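Local atomic coordinates of hypothetical protein AF1432 (Archaeoglobus fulgidus, PDB entry 1YNB), a protein that probably hydrolyses 2'-deoxyribonucleoside 5'-phosphates to deoxyribonucleosides and phosphate, working as a metal-dependent homodimer of the HD-domain phosphohydrolase family. Residues A[134-137]-A[142-145]. Sequence-based numbering, arbitrary orientation.
Sequences EYSQ and AIRF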
ATOM      1  N   GLU A 134       0.666 -12.651   9.638  1.00 16.39           N
ATOM      2  CA  GLU A 134       0.380 -11.199   9.758  1.00 15.94           C
ATOM      3  C   GLU A 134      -1.023 -10.976  10.325  1.00 17.75           C
ATOM      4  O   GLU A 134      -1.216 -10.121  11.202  1.00 20.07           O
ATOM      5  CB  GLU A 134       0.506 -10.521   8.381  1.00 15.70           C
ATOM      6  CG  GLU A 134       1.972 -10.496   7.973  1.00 16.33           C
ATOM      7  CD  GLU A 134       2.219 -10.491   6.453  1.00 17.15           C
ATOM      8  OE1 GLU A 134       3.421 -10.511   6.085  1.00 19.25           O
ATOM      9  OE2 GLU A 134       1.251 -10.455   5.658  1.00 15.79           O
ATOM     10  N   TYR A 135      -2.000 -11.728   9.846  1.00 15.65           N
ATOM     11  CA  TYR A 135      -3.367 -11.549  10.349  1.00 16.12           C
ATOM     12  C   TYR A 135      -3.586 -12.104  11.757  1.00 16.10           C
ATOM     13  O   TYR A 135      -4.544 -11.692  12.438  1.00 19.49           O
ATOM     14  CB  TYR A 135      -4.388 -12.187   9.399  1.00 14.94           C
ATOM     15  CG  TYR A 135      -4.702 -11.399   8.135  1.00 16.19           C
ATOM     16  CD1 TYR A 135      -4.616  -9.993   8.108  1.00 13.75           C
ATOM     17  CD2 TYR A 135      -5.192 -12.034   7.004  1.00 14.46           C
ATOM     18  CE1 TYR A 135      -5.026  -9.259   6.990  1.00 16.34           C
ATOM     19  CE2 TYR A 135      -5.606 -11.317   5.871  1.00 14.27           C
ATOM     20  CZ  TYR A 135      -5.526  -9.933   5.866  1.00 14.41           C
ATOM     21  OH  TYR A 135      -5.917  -9.202   4.788  1.00 16.57           O
ATOM     22  N   SER A 136      -2.719 -13.012  12.191  1.00 15.67           N
ATOM     23  CA  SER A 136      -2.848 -13.625  13.521  1.00 18.68           C
ATOM     24  C   SER A 136      -2.750 -12.588  14.628  1.00 22.02           C
ATOM     25  O   SER A 136      -3.270 -12.804  15.725  1.00 22.52           O
ATOM     26  CB  SER A 136      -1.799 -14.732  13.736  1.00 18.91           C
ATOM     27  OG  SER A 136      -0.505 -14.195  13.977  1.00 22.00           O
ATOM     28  N   GLN A 137      -2.143 -11.445  14.311  1.00 21.91           N
ATOM     29  CA  GLN A 137      -2.007 -10.351  15.284  1.00 25.22           C
ATOM     30  C   GLN A 137      -3.363  -9.667  15.540  1.00 25.53           C
ATOM     31  O   GLN A 137      -3.512  -8.956  16.556  1.00 27.66           O
ATOM     32  CB  GLN A 137      -0.985  -9.327  14.775  1.00 26.49           C
ATOM     33  CG  GLN A 137       0.251  -9.973  14.092  1.00 33.33           C
ATOM     34  CD  GLN A 137       1.040 -10.906  15.011  1.00 36.73           C
ATOM     35  OE1 GLN A 137       1.286 -12.070  14.668  1.00 40.11           O
ATOM     36  NE2 GLN A 137       1.457 -10.397  16.171  1.00 36.61           N
ATOM     37  N   ALA A 142      -6.186 -16.924  12.622  1.00 22.61           N
ATOM     38  CA  ALA A 142      -5.559 -16.758  11.289  1.00 23.14           C
ATOM     39  C   ALA A 142      -4.296 -17.607  11.169  1.00 20.95           C
ATOM     40  O   ALA A 142      -3.926 -17.997  10.068  1.00 23.72           O
ATOM     41  CB  ALA A 142      -5.210 -15.302  11.051  1.00 21.15           C
ATOM     42  N   ILE A 143      -3.625 -17.883  12.283  1.00 22.54           N
ATOM     43  CA  ILE A 143      -2.387 -18.657  12.260  1.00 23.41           C
ATOM     44  C   ILE A 143      -2.573 -20.063  11.699  1.00 24.36           C
ATOM     45  O   ILE A 143      -1.593 -20.678  11.278  1.00 24.01           O
ATOM     46  CB  ILE A 143      -1.703 -18.745  13.681  1.00 23.70           C
ATOM     47  CG1 ILE A 143      -0.232 -19.158  13.533  1.00 24.23           C
ATOM     48  CG2 ILE A 143      -2.423 -19.754  14.600  1.00 25.58           C
ATOM     49  CD1 ILE A 143       0.631 -18.056  12.921  1.00 22.96           C
ATOM     50  N   ARG A 144      -3.805 -20.565  11.676  1.00 25.26           N
ATOM     51  CA  ARG A 144      -4.024 -21.909  11.165  1.00 27.35           C
ATOM     52  C   ARG A 144      -3.720 -21.981   9.674  1.00 26.50           C
ATOM     53  O   ARG A 144      -3.368 -23.057   9.169  1.00 24.66           O
ATOM     54  CB  ARG A 144      -5.472 -22.369  11.379  1.00 31.11           C
ATOM     55  CG  ARG A 144      -5.888 -22.591  12.826  1.00 36.08           C
ATOM     56  CD  ARG A 144      -4.908 -23.485  13.569  1.00 42.89           C
ATOM     57  NE  ARG A 144      -5.456 -23.994  14.827  1.00 47.86           N
ATOM     58  CZ  ARG A 144      -5.966 -23.244  15.802  1.00 50.06           C
ATOM     59  NH1 ARG A 144      -6.007 -21.917  15.690  1.00 51.01           N
ATOM     60  NH2 ARG A 144      -6.456 -23.832  16.896  1.00 52.15           N
ATOM     61  N   PHE A 145      -3.905 -20.870   8.963  1.00 25.68           N
ATOM     62  CA  PHE A 145      -3.615 -20.863   7.524  1.00 26.34           C
ATOM     63  C   PHE A 145      -2.105 -20.971   7.271  1.00 25.15           C
ATOM     64  O   PHE A 145      -1.679 -21.166   6.130  1.00 28.33           O
ATOM     65  CB  PHE A 145      -4.163 -19.581   6.851  1.00 28.37           C
ATOM     66  CG  PHE A 145      -5.677 -19.522   6.731  1.00 31.70           C
ATOM     67  CD1 PHE A 145      -6.318 -19.896   5.540  1.00 34.40           C
ATOM     68  CD2 PHE A 145      -6.454 -19.025   7.777  1.00 33.33           C
ATOM     69  CE1 PHE A 145      -7.708 -19.765   5.388  1.00 35.59           C
ATOM     70  CE2 PHE A 145      -7.844 -18.890   7.638  1.00 34.97           C
ATOM     71  CZ  PHE A 145      -8.472 -19.257   6.442  1.00 35.17           C
TER
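A142 sets its methyl against the C-terminal end of helix 117-135, where it meets two neighbours at once: CB of A142 lies 3.6 Å from CB of Y135 and equally close to the backbone N of S136. Beside it, CB of I143 is 4.0 Å from CB of S136, and CD1 of I143 comes within 4.2 Å of OG of S136. With CG1 of I143 anti to the backbone N (chi1 -162°), a chi2 of 71° turns CD1 back towards S136. I143 also touches V133, in the helix one turn before S136.

The polar groups look to other partners. OG of S136 is hydrogen-bonded to the carbonyl of V133. Of the Y135 side chain, CB makes the contact; the ring runs off to an edge-to-face meeting with W28, and the hydroxyl bonds N of E37. N of F145 bonds O of A142 at 3.1 Å, closing a 3-10 turn.

The chain thus folds back on the helix it has just left, on its way to helix 154-166; helix 117-135 also carries the aspartate of a probable HD-type metal site. The small side chain of A142 is consistent with the close approach, and van der Waals contact, without a hydrogen bond, joins 134-137 directly to 142-145.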